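Local coordinates for protein At4g34840 (Arabidopsis thaliana, PDB 3BSF) that belongs to the nucleosidases of the phosphorylase superfamily, alpha/beta proteins built round a mixed sheet, and holds adenine in a pocket, at residues A[146-151]-A[203-208]; A[36-41]-A[49-54]; A[17-22]-A[84-89]. All coordinates share one frame; numbering follows the deposited sequence.

Contact 1 of 3, residues A[146-151]-A[203-208]; sequences FPTPNL and PTILIK
Phe146 meets Pro203, just ahead of strand 204-213, with its ring, and Thr204, the strand's first residue, with its backbone. The ring and the pyrrolidine lie alongside each other and point the same way. Pro203 CB sits over one ring face, 4.2 Å from the centroid of the Phe146 ring and 22° off its normal, a CH-pi contact displaced toward the rim on the CD1 side. CD of Pro147 covers the opposite face, so two compact, conformationally restricted prolines each present CH groups to the aromatic ring, from opposite faces and near its rim. CG of Phe146 stands anti to the backbone N (chi1 -171°), which places the ring beside Pro203. The one hydrogen bond across the contact runs from Phe146 N to Thr204 O at 2.8 Å.

The contact ties the loop leading into helix 149-154 to a strand of the central mixed sheet of this alpha/beta phosphorylase-superfamily fold, beside strand 97-106. Ile205, with a long apolar branch suited to a buried place, adds the third piece: its CD1 meets Thr148 CG2 tip to tip at 3.5 Å. Thr148 occupies the N-cap position of the helix, but its side chain makes no capping bond and turns its methyl to Ile205. Leu251, in the C-terminal loop, packs on both Phe146 and Pro203.

Contact 2 of 3, residues A[36-41]-A[49-54]; sequences VEEVNT and WIMFKG
Trp49 comes up to Thr41 through its backbone, its carbonyl O lying 4.2 Å from Thr41 CG2, while its indole leads off toward helix 79-91. One residue on, Ile50 sets CG2 3.6 Å from Glu37 OE2; the two side chains cross obliquely, and CB and CG2 of the beta-branched isoleucine meet only the carboxylate end of the glutamate, at OE2.

Met51 has the most surface buried here. Its long, pliable chain runs out from the strand and bends at the end (chi3 68°), bringing CE alongside CB and CG of Glu38, 3.4 Å from CG, so that the thioether methyl packs on the aliphatic part of an acidic residue. The carbonyl O of Met51 accepts from Glu38 N at 2.8 Å. These residues belong to a beta hairpin of strands 36-38 and 50-56, at the edge of the mixed sheet; strand 50-56 also pairs with strand 59-65, so strand 36-38 is added to its other side.

Phe52 forms a non-hydrogen-bonded antiparallel pair with Glu37. The extended glutamate lays CG over one face of the ring, 4.3 Å from the centroid of Phe52, with CB beside CE2 and CD2, and still carries its charged end along to Ile50. Its carboxylate is turned only 18° from the ring plane. Gln23 and Ile30 of helix 23-33 also pack on Phe52.

Lys53 pairs with Val36, whose beta-branched side chain suits an extended strand, through two backbone bonds: Lys53 N gives to Val36 O, and Val36 N to Lys53 O, each at 2.9 Å. Lysine's long aliphatic chain can lie beside Glu38, with CD 3.9 Å from Glu38 OE1, while its end leads away and the charged groups do not meet.

Contact 3 of 3, residues A[17-22]-A[84-89]; sequences VFIVAM and LVTYAS
Ile19 and Val85 join a strand to the helix of a beta-alpha-beta crossover. Helix 79-91 links the mutually parallel strands 59-65 and 97-106 and passes over strand 15-19 between them, hence its reversed course: the axes of 17-19 and 84-89 run nearly antiparallel (169°), 9.8 Å apart at closest approach.

The apolar packing centres on Ile19, which has the most surface buried. Its CG1 stands beside the backbone N, and chi2 (-66°) turns CD1 to within 3.6 Å of Val85 CG1; the two side chains lie alongside but point opposite ways. Beta-branched residues suit both sides, filling the layer with short, stiff groups. Val17, on the same face of the strand, rests CG1 4.2 Å from Ser89 CB. Val64 of strand 59-65 also touches Val85 and Ser89. The helix packs as well on Ser83, Pro44 and Tyr87 of the second subunit.

A second group sets hydrocarbon against hydroxyl. Thr86 stands roughly perpendicular to Ile19, its OG1 3.8 Å from both CG1 and CG2 of Ile19. This oxygen is hydrogen-bonded to Ala82 O, one turn back in the helix, so a polar atom can be buried against isoleucine.

No hydrogen bond joins the segments. Val85 O accepts both Ser89 N and Ser89 OG, the latter at 2.8 Å with the hydroxyl standing 42° above the carbonyl plane. The compact serine thereby keeps its OG 4.1 Å from Ile19 CD1.

How the contacts relate
All three contacts involve the same mixed sheet. Contacts 2 and 3 have centres about 12 Å apart and touch directly: Trp49 turns its indole onto helix 79-91, with CZ3 3.3 Å from Ala88 CB and CD2 3.8 Å from Val85 CG2. In sequence, contact 2 falls wholly between the two segments of contact 3. Contact 1 stands apart, its centre about 17 Å from that of contact 3 and about 24 Å from that of contact 2, yet strands 204-213 and 15-19 both flank strand 97-106. The adenine pocket includes Thr211 and Asp212, farther along strand 204-213, and Lys208 of contact 1 forms a salt bridge with the pocket residue Asp187.

Contact 1 of 3, residues A[146-151]-A[203-208]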
loop_
_atom_site.group_PDB
_atom_site.type_symbol
_atom_site.label_atom_id
_atom_site.label_comp_id
_atom_site.label_asym_id
_atom_site.label_seq_id
_atom_site.Cartn_x
_atom_site.Cartn_y
_atom_site.Cartn_z
ATOM N N PHE A 146 -9.652 -17.816 -2.705
ATOM C CA PHE A 146 -9.572 -19.225 -3.057
ATOM C C PHE A 146 -10.883 -19.900 -2.649
ATOM O O PHE A 146 -11.361 -19.740 -1.527
ATOM C CB PHE A 146 -8.392 -19.894 -2.348
ATOM C CG PHE A 146 -8.131 -21.283 -2.822
ATOM C CD1 PHE A 146 -7.520 -21.499 -4.058
ATOM C CD2 PHE A 146 -8.552 -22.374 -2.073
ATOM C CE1 PHE A 146 -7.335 -22.787 -4.542
ATOM C CE2 PHE A 146 -8.376 -23.661 -2.544
ATOM C CZ PHE A 146 -7.764 -23.873 -3.785
ATOM N N PRO A 147 -11.482 -20.665 -3.564
ATOM C CA PRO A 147 -12.748 -21.363 -3.301
ATOM C C PRO A 147 -12.690 -22.463 -2.239
ATOM O O PRO A 147 -11.998 -23.463 -2.416
ATOM C CB PRO A 147 -13.136 -21.891 -4.683
ATOM C CG PRO A 147 -11.795 -22.127 -5.328
ATOM C CD PRO A 147 -11.020 -20.900 -4.944
ATOM N N THR A 148 -13.423 -22.268 -1.140
ATOM C CA THR A 148 -13.461 -23.237 -0.041
ATOM C C THR A 148 -14.909 -23.548 0.400
ATOM O O THR A 148 -15.356 -23.165 1.487
ATOM C CB THR A 148 -12.626 -22.734 1.172
ATOM O OG1 THR A 148 -13.219 -21.548 1.716
ATOM C CG2 THR A 148 -11.203 -22.417 0.734
ATOM N N PRO A 149 -15.652 -24.275 -0.449
ATOM C CA PRO A 149 -17.045 -24.672 -0.224
ATOM C C PRO A 149 -17.225 -25.690 0.890
ATOM O O PRO A 149 -18.189 -25.627 1.641
ATOM C CB PRO A 149 -17.464 -25.222 -1.587
ATOM C CG PRO A 149 -16.231 -25.874 -2.048
ATOM C CD PRO A 149 -15.165 -24.844 -1.717
ATOM N N ASN A 150 -16.304 -26.639 0.981
ATOM C CA ASN A 150 -16.370 -27.654 2.019
ATOM C C ASN A 150 -16.163 -27.017 3.383
ATOM O O ASN A 150 -16.724 -27.471 4.378
ATOM C CB ASN A 150 -15.312 -28.728 1.779
ATOM C CG ASN A 150 -15.684 -29.661 0.650
ATOM O OD1 ASN A 150 -14.932 -30.579 0.319
ATOM N ND2 ASN A 150 -16.857 -29.440 0.053
ATOM N N LEU A 151 -15.353 -25.964 3.430
ATOM C CA LEU A 151 -15.109 -25.266 4.686
ATOM C C LEU A 151 -16.390 -24.547 5.112
ATOM O O LEU A 151 -16.930 -24.835 6.182
ATOM C CB LEU A 151 -13.986 -24.240 4.536
ATOM C CG LEU A 151 -13.730 -23.436 5.804
ATOM C CD1 LEU A 151 -12.978 -24.287 6.780
ATOM C CD2 LEU A 151 -12.937 -22.223 5.485
ATOM N N PRO A 203 -2.781 -19.680 -3.166
ATOM C CA PRO A 203 -4.116 -19.839 -2.565
ATOM C C PRO A 203 -4.313 -18.872 -1.411
ATOM O O PRO A 203 -3.458 -18.782 -0.529
ATOM C CB PRO A 203 -4.107 -21.287 -2.110
ATOM C CG PRO A 203 -3.362 -21.936 -3.193
ATOM C CD PRO A 203 -2.170 -21.000 -3.391
ATOM N N THR A 204 -5.441 -18.170 -1.398
ATOM C CA THR A 204 -5.673 -17.173 -0.370
ATOM C C THR A 204 -7.079 -17.168 0.217
ATOM O O THR A 204 -8.069 -17.293 -0.490
ATOM C CB THR A 204 -5.344 -15.773 -0.945
ATOM O OG1 THR A 204 -5.078 -14.859 0.123
ATOM C CG2 THR A 204 -6.505 -15.259 -1.819
ATOM N N ILE A 205 -7.160 -17.006 1.530
ATOM C CA ILE A 205 -8.447 -16.973 2.221
ATOM C C ILE A 205 -8.524 -15.771 3.174
ATOM O O ILE A 205 -7.530 -15.415 3.830
ATOM C CB ILE A 205 -8.652 -18.265 3.021
ATOM C CG1 ILE A 205 -8.653 -19.451 2.067
ATOM C CG2 ILE A 205 -9.957 -18.203 3.796
ATOM C CD1 ILE A 205 -8.858 -20.757 2.760
ATOM N N LEU A 206 -9.697 -15.140 3.240
ATOM C CA LEU A 206 -9.887 -13.987 4.116
ATOM C C LEU A 206 -11.026 -14.243 5.081
ATOM O O LEU A 206 -12.154 -14.530 4.684
ATOM C CB LEU A 206 -10.166 -12.725 3.300
ATOM C CG LEU A 206 -9.035 -12.270 2.366
ATOM C CD1 LEU A 206 -8.875 -13.263 1.233
ATOM C CD2 LEU A 206 -9.345 -10.900 1.795
ATOM N N ILE A 207 -10.717 -14.146 6.363
ATOM C CA ILE A 207 -11.700 -14.380 7.404
ATOM C C ILE A 207 -11.842 -13.128 8.279
ATOM O O ILE A 207 -10.860 -12.636 8.838
ATOM C CB ILE A 207 -11.273 -15.590 8.243
ATOM C CG1 ILE A 207 -11.247 -16.830 7.353
ATOM C CG2 ILE A 207 -12.221 -15.783 9.420
ATOM C CD1 ILE A 207 -10.722 -18.054 8.045
ATOM N N LYS A 208 -13.068 -12.624 8.410
ATOM C CA LYS A 208 -13.302 -11.403 9.178
ATOM C C LYS A 208 -14.324 -11.486 10.316
ATOM O O LYS A 208 -15.440 -11.972 10.118
ATOM C CB LYS A 208 -13.708 -10.303 8.208
ATOM C CG LYS A 208 -12.769 -10.198 7.009
ATOM C CD LYS A 208 -11.374 -9.732 7.427
ATOM C CE LYS A 208 -10.460 -9.497 6.223
ATOM N NZ LYS A 208 -9.172 -8.831 6.602
#

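Contact 2 of 3, residues A[36-41]-A[49-54]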
loop_
_atom_site.group_PDB
_atom_site.type_symbol
_atom_site.label_atom_id
_atom_site.label_comp_id
_atom_site.label_asym_id
_atom_site.label_seq_id
_atom_site.Cartn_x
_atom_site.Cartn_y
_atom_site.Cartn_z
ATOM N N VAL A 36 5.520 -20.207 18.892
ATOM C CA VAL A 36 6.676 -19.513 19.432
ATOM C C VAL A 36 7.073 -18.371 18.516
ATOM O O VAL A 36 7.066 -18.512 17.295
ATOM C CB VAL A 36 7.872 -20.466 19.587
ATOM C CG1 VAL A 36 8.293 -21.021 18.220
ATOM C CG2 VAL A 36 9.013 -19.739 20.254
ATOM N N GLU A 37 7.417 -17.235 19.105
ATOM C CA GLU A 37 7.819 -16.092 18.313
ATOM C C GLU A 37 9.236 -16.292 17.798
ATOM O O GLU A 37 10.174 -16.424 18.574
ATOM C CB GLU A 37 7.740 -14.820 19.147
ATOM C CG GLU A 37 8.149 -13.588 18.378
ATOM C CD GLU A 37 8.047 -12.332 19.212
ATOM O OE1 GLU A 37 8.589 -12.323 20.342
ATOM O OE2 GLU A 37 7.432 -11.354 18.731
ATOM N N GLU A 38 9.381 -16.334 16.477
ATOM C CA GLU A 38 10.686 -16.509 15.851
ATOM C C GLU A 38 11.538 -15.290 16.191
ATOM O O GLU A 38 11.087 -14.152 16.050
ATOM C CB GLU A 38 10.537 -16.611 14.326
ATOM C CG GLU A 38 11.808 -17.038 13.591
ATOM C CD GLU A 38 12.022 -18.547 13.614
ATOM O OE1 GLU A 38 11.245 -19.266 12.944
ATOM O OE2 GLU A 38 12.961 -19.013 14.308
ATOM N N VAL A 39 12.761 -15.526 16.650
ATOM C CA VAL A 39 13.658 -14.425 16.995
ATOM C C VAL A 39 14.314 -13.971 15.706
ATOM O O VAL A 39 14.147 -12.835 15.286
ATOM C CB VAL A 39 14.737 -14.872 18.009
ATOM C CG1 VAL A 39 15.648 -13.708 18.366
ATOM C CG2 VAL A 39 14.064 -15.420 19.255
ATOM N N ASN A 40 15.061 -14.868 15.077
ATOM C CA ASN A 40 15.693 -14.536 13.812
ATOM C C ASN A 40 14.628 -14.650 12.727
ATOM O O ASN A 40 14.376 -15.734 12.196
ATOM C CB ASN A 40 16.839 -15.496 13.497
ATOM C CG ASN A 40 18.098 -15.157 14.249
ATOM O OD1 ASN A 40 18.114 -15.158 15.469
ATOM N ND2 ASN A 40 19.165 -14.857 13.521
ATOM N N THR A 41 13.973 -13.541 12.419
ATOM C CA THR A 41 12.965 -13.583 11.383
ATOM C C THR A 41 13.730 -13.549 10.055
ATOM O O THR A 41 14.888 -13.111 9.990
ATOM C CB THR A 41 11.958 -12.381 11.491
ATOM O OG1 THR A 41 12.653 -11.136 11.334
ATOM C CG2 THR A 41 11.244 -12.397 12.842
ATOM N N TRP A 49 8.512 -6.137 11.708
ATOM C CA TRP A 49 7.649 -7.309 11.580
ATOM C C TRP A 49 7.982 -8.447 12.537
ATOM O O TRP A 49 9.148 -8.771 12.762
ATOM C CB TRP A 49 7.686 -7.826 10.145
ATOM C CG TRP A 49 7.560 -6.721 9.155
ATOM C CD1 TRP A 49 7.034 -5.468 9.381
ATOM C CD2 TRP A 49 7.941 -6.748 7.770
ATOM N NE1 TRP A 49 7.068 -4.722 8.222
ATOM C CE2 TRP A 49 7.620 -5.481 7.220
ATOM C CE3 TRP A 49 8.521 -7.713 6.940
ATOM C CZ2 TRP A 49 7.862 -5.163 5.877
ATOM C CZ3 TRP A 49 8.759 -7.386 5.598
ATOM C CH2 TRP A 49 8.431 -6.124 5.088
ATOM N N ILE A 50 6.939 -9.047 13.100
ATOM C CA ILE A 50 7.099 -10.161 14.025
ATOM C C ILE A 50 6.506 -11.451 13.450
ATOM O O ILE A 50 5.552 -11.420 12.675
ATOM C CB ILE A 50 6.430 -9.835 15.380
ATOM C CG1 ILE A 50 5.029 -9.276 15.157
ATOM C CG2 ILE A 50 7.270 -8.813 16.132
ATOM C CD1 ILE A 50 4.363 -8.799 16.427
ATOM N N MET A 51 7.080 -12.588 13.814
ATOM C CA MET A 51 6.570 -13.851 13.296
ATOM C C MET A 51 6.444 -14.916 14.374
ATOM O O MET A 51 7.293 -15.023 15.246
ATOM C CB MET A 51 7.482 -14.356 12.165
ATOM C CG MET A 51 7.238 -15.795 11.710
ATOM S SD MET A 51 8.221 -16.266 10.245
ATOM C CE MET A 51 9.882 -16.264 10.886
ATOM N N PHE A 52 5.361 -15.683 14.319
ATOM C CA PHE A 52 5.132 -16.777 15.260
ATOM C C PHE A 52 4.986 -18.078 14.467
ATOM O O PHE A 52 4.095 -18.213 13.628
ATOM C CB PHE A 52 3.880 -16.539 16.097
ATOM C CG PHE A 52 3.937 -15.290 16.928
ATOM C CD1 PHE A 52 3.663 -14.046 16.365
ATOM C CD2 PHE A 52 4.254 -15.358 18.277
ATOM C CE1 PHE A 52 3.700 -12.890 17.136
ATOM C CE2 PHE A 52 4.294 -14.215 19.056
ATOM C CZ PHE A 52 4.016 -12.979 18.487
ATOM N N LYS A 53 5.882 -19.025 14.731
ATOM C CA LYS A 53 5.877 -20.306 14.039
ATOM C C LYS A 53 5.413 -21.405 14.972
ATOM O O LYS A 53 5.536 -21.295 16.184
ATOM C CB LYS A 53 7.284 -20.629 13.500
ATOM C CG LYS A 53 7.333 -21.847 12.568
ATOM C CD LYS A 53 8.655 -21.941 11.772
ATOM C CE LYS A 53 8.760 -23.248 10.938
ATOM N NZ LYS A 53 7.667 -23.436 9.926
ATOM N N GLY A 54 4.867 -22.462 14.389
ATOM C CA GLY A 54 4.384 -23.571 15.179
ATOM C C GLY A 54 3.925 -24.714 14.303
ATOM O O GLY A 54 3.618 -24.514 13.127
#

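Contact 3 of 3, residues A[17-22]-A[84-89]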
loop_
_atom_site.group_PDB
_atom_site.type_symbol
_atom_site.label_atom_id
_atom_site.label_comp_id
_atom_site.label_asym_id
_atom_site.label_seq_id
_atom_site.Cartn_x
_atom_site.Cartn_y
_atom_site.Cartn_z
ATOM N N VAL A 17 0.529 -19.565 6.165
ATOM C CA VAL A 17 0.946 -18.278 6.708
ATOM C C VAL A 17 -0.258 -17.381 6.953
ATOM O O VAL A 17 -1.025 -17.093 6.037
ATOM C CB VAL A 17 1.895 -17.521 5.767
ATOM C CG1 VAL A 17 2.170 -16.126 6.321
ATOM C CG2 VAL A 17 3.178 -18.286 5.613
ATOM N N PHE A 18 -0.408 -16.947 8.201
ATOM C CA PHE A 18 -1.478 -16.046 8.607
ATOM C C PHE A 18 -0.974 -14.617 8.611
ATOM O O PHE A 18 0.090 -14.331 9.169
ATOM C CB PHE A 18 -1.940 -16.374 10.015
ATOM C CG PHE A 18 -2.907 -17.495 10.081
ATOM C CD1 PHE A 18 -4.267 -17.253 9.964
ATOM C CD2 PHE A 18 -2.459 -18.803 10.233
ATOM C CE1 PHE A 18 -5.175 -18.296 9.996
ATOM C CE2 PHE A 18 -3.353 -19.860 10.265
ATOM C CZ PHE A 18 -4.718 -19.612 10.146
ATOM N N ILE A 19 -1.730 -13.720 7.993
ATOM C CA ILE A 19 -1.369 -12.302 7.975
ATOM C C ILE A 19 -2.373 -11.537 8.869
ATOM O O ILE A 19 -3.577 -11.510 8.585
ATOM C CB ILE A 19 -1.418 -11.733 6.529
ATOM C CG1 ILE A 19 -0.397 -12.455 5.646
ATOM C CG2 ILE A 19 -1.148 -10.239 6.534
ATOM C CD1 ILE A 19 1.068 -12.201 6.023
ATOM N N VAL A 20 -1.891 -10.945 9.960
ATOM C CA VAL A 20 -2.781 -10.183 10.835
ATOM C C VAL A 20 -2.240 -8.761 11.036
ATOM O O VAL A 20 -1.045 -8.578 11.268
ATOM C CB VAL A 20 -2.970 -10.891 12.205
ATOM C CG1 VAL A 20 -3.246 -12.368 11.977
ATOM C CG2 VAL A 20 -1.746 -10.687 13.088
ATOM N N ALA A 21 -3.124 -7.767 10.926
ATOM C CA ALA A 21 -2.748 -6.359 11.065
ATOM C C ALA A 21 -2.334 -6.024 12.479
ATOM O O ALA A 21 -1.353 -5.311 12.698
ATOM C CB ALA A 21 -3.911 -5.456 10.640
ATOM N N MET A 22 -3.100 -6.533 13.436
ATOM C CA MET A 22 -2.819 -6.287 14.840
ATOM C C MET A 22 -2.491 -7.577 15.574
ATOM O O MET A 22 -3.179 -8.594 15.410
ATOM C CB MET A 22 -4.014 -5.624 15.503
ATOM C CG MET A 22 -4.447 -4.362 14.806
ATOM S SD MET A 22 -5.620 -3.432 15.818
ATOM C CE MET A 22 -6.961 -4.634 16.051
ATOM N N LEU A 84 3.336 -5.031 2.031
ATOM C CA LEU A 84 4.761 -5.269 2.227
ATOM C C LEU A 84 4.970 -6.608 2.936
ATOM O O LEU A 84 5.704 -7.471 2.458
ATOM C CB LEU A 84 5.385 -4.125 3.048
ATOM C CG LEU A 84 5.495 -2.772 2.323
ATOM C CD1 LEU A 84 6.147 -1.713 3.225
ATOM C CD2 LEU A 84 6.304 -2.955 1.044
ATOM N N VAL A 85 4.317 -6.771 4.077
ATOM C CA VAL A 85 4.404 -8.009 4.835
ATOM C C VAL A 85 4.022 -9.238 3.984
ATOM O O VAL A 85 4.740 -10.239 3.968
ATOM C CB VAL A 85 3.480 -7.946 6.098
ATOM C CG1 VAL A 85 3.105 -9.337 6.556
ATOM C CG2 VAL A 85 4.187 -7.227 7.230
ATOM N N THR A 86 2.899 -9.165 3.279
ATOM C CA THR A 86 2.448 -10.295 2.475
ATOM C C THR A 86 3.424 -10.702 1.376
ATOM O O THR A 86 3.495 -11.876 0.999
ATOM C CB THR A 86 1.059 -10.022 1.865
ATOM O OG1 THR A 86 0.101 -9.883 2.929
ATOM C CG2 THR A 86 0.639 -11.178 0.944
ATOM N N TYR A 87 4.172 -9.728 0.866
ATOM C CA TYR A 87 5.169 -9.961 -0.180
ATOM C C TYR A 87 6.338 -10.719 0.454
ATOM O O TYR A 87 6.673 -11.841 0.060
ATOM C CB TYR A 87 5.653 -8.611 -0.709
ATOM C CG TYR A 87 6.774 -8.651 -1.731
ATOM C CD1 TYR A 87 6.514 -8.871 -3.090
ATOM C CD2 TYR A 87 8.091 -8.396 -1.347
ATOM C CE1 TYR A 87 7.546 -8.820 -4.036
ATOM C CE2 TYR A 87 9.121 -8.343 -2.279
ATOM C CZ TYR A 87 8.846 -8.549 -3.620
ATOM O OH TYR A 87 9.870 -8.464 -4.537
ATOM N N ALA A 88 6.940 -10.084 1.460
ATOM C CA ALA A 88 8.075 -10.627 2.178
ATOM C C ALA A 88 7.846 -12.032 2.684
ATOM O O ALA A 88 8.720 -12.875 2.555
ATOM C CB ALA A 88 8.424 -9.724 3.316
ATOM N N SER A 89 6.686 -12.292 3.267
ATOM C CA SER A 89 6.385 -13.623 3.782
ATOM C C SER A 89 6.335 -14.648 2.649
ATOM O O SER A 89 6.924 -15.735 2.737
ATOM C CB SER A 89 5.050 -13.603 4.513
ATOM O OG SER A 89 5.065 -12.579 5.489
#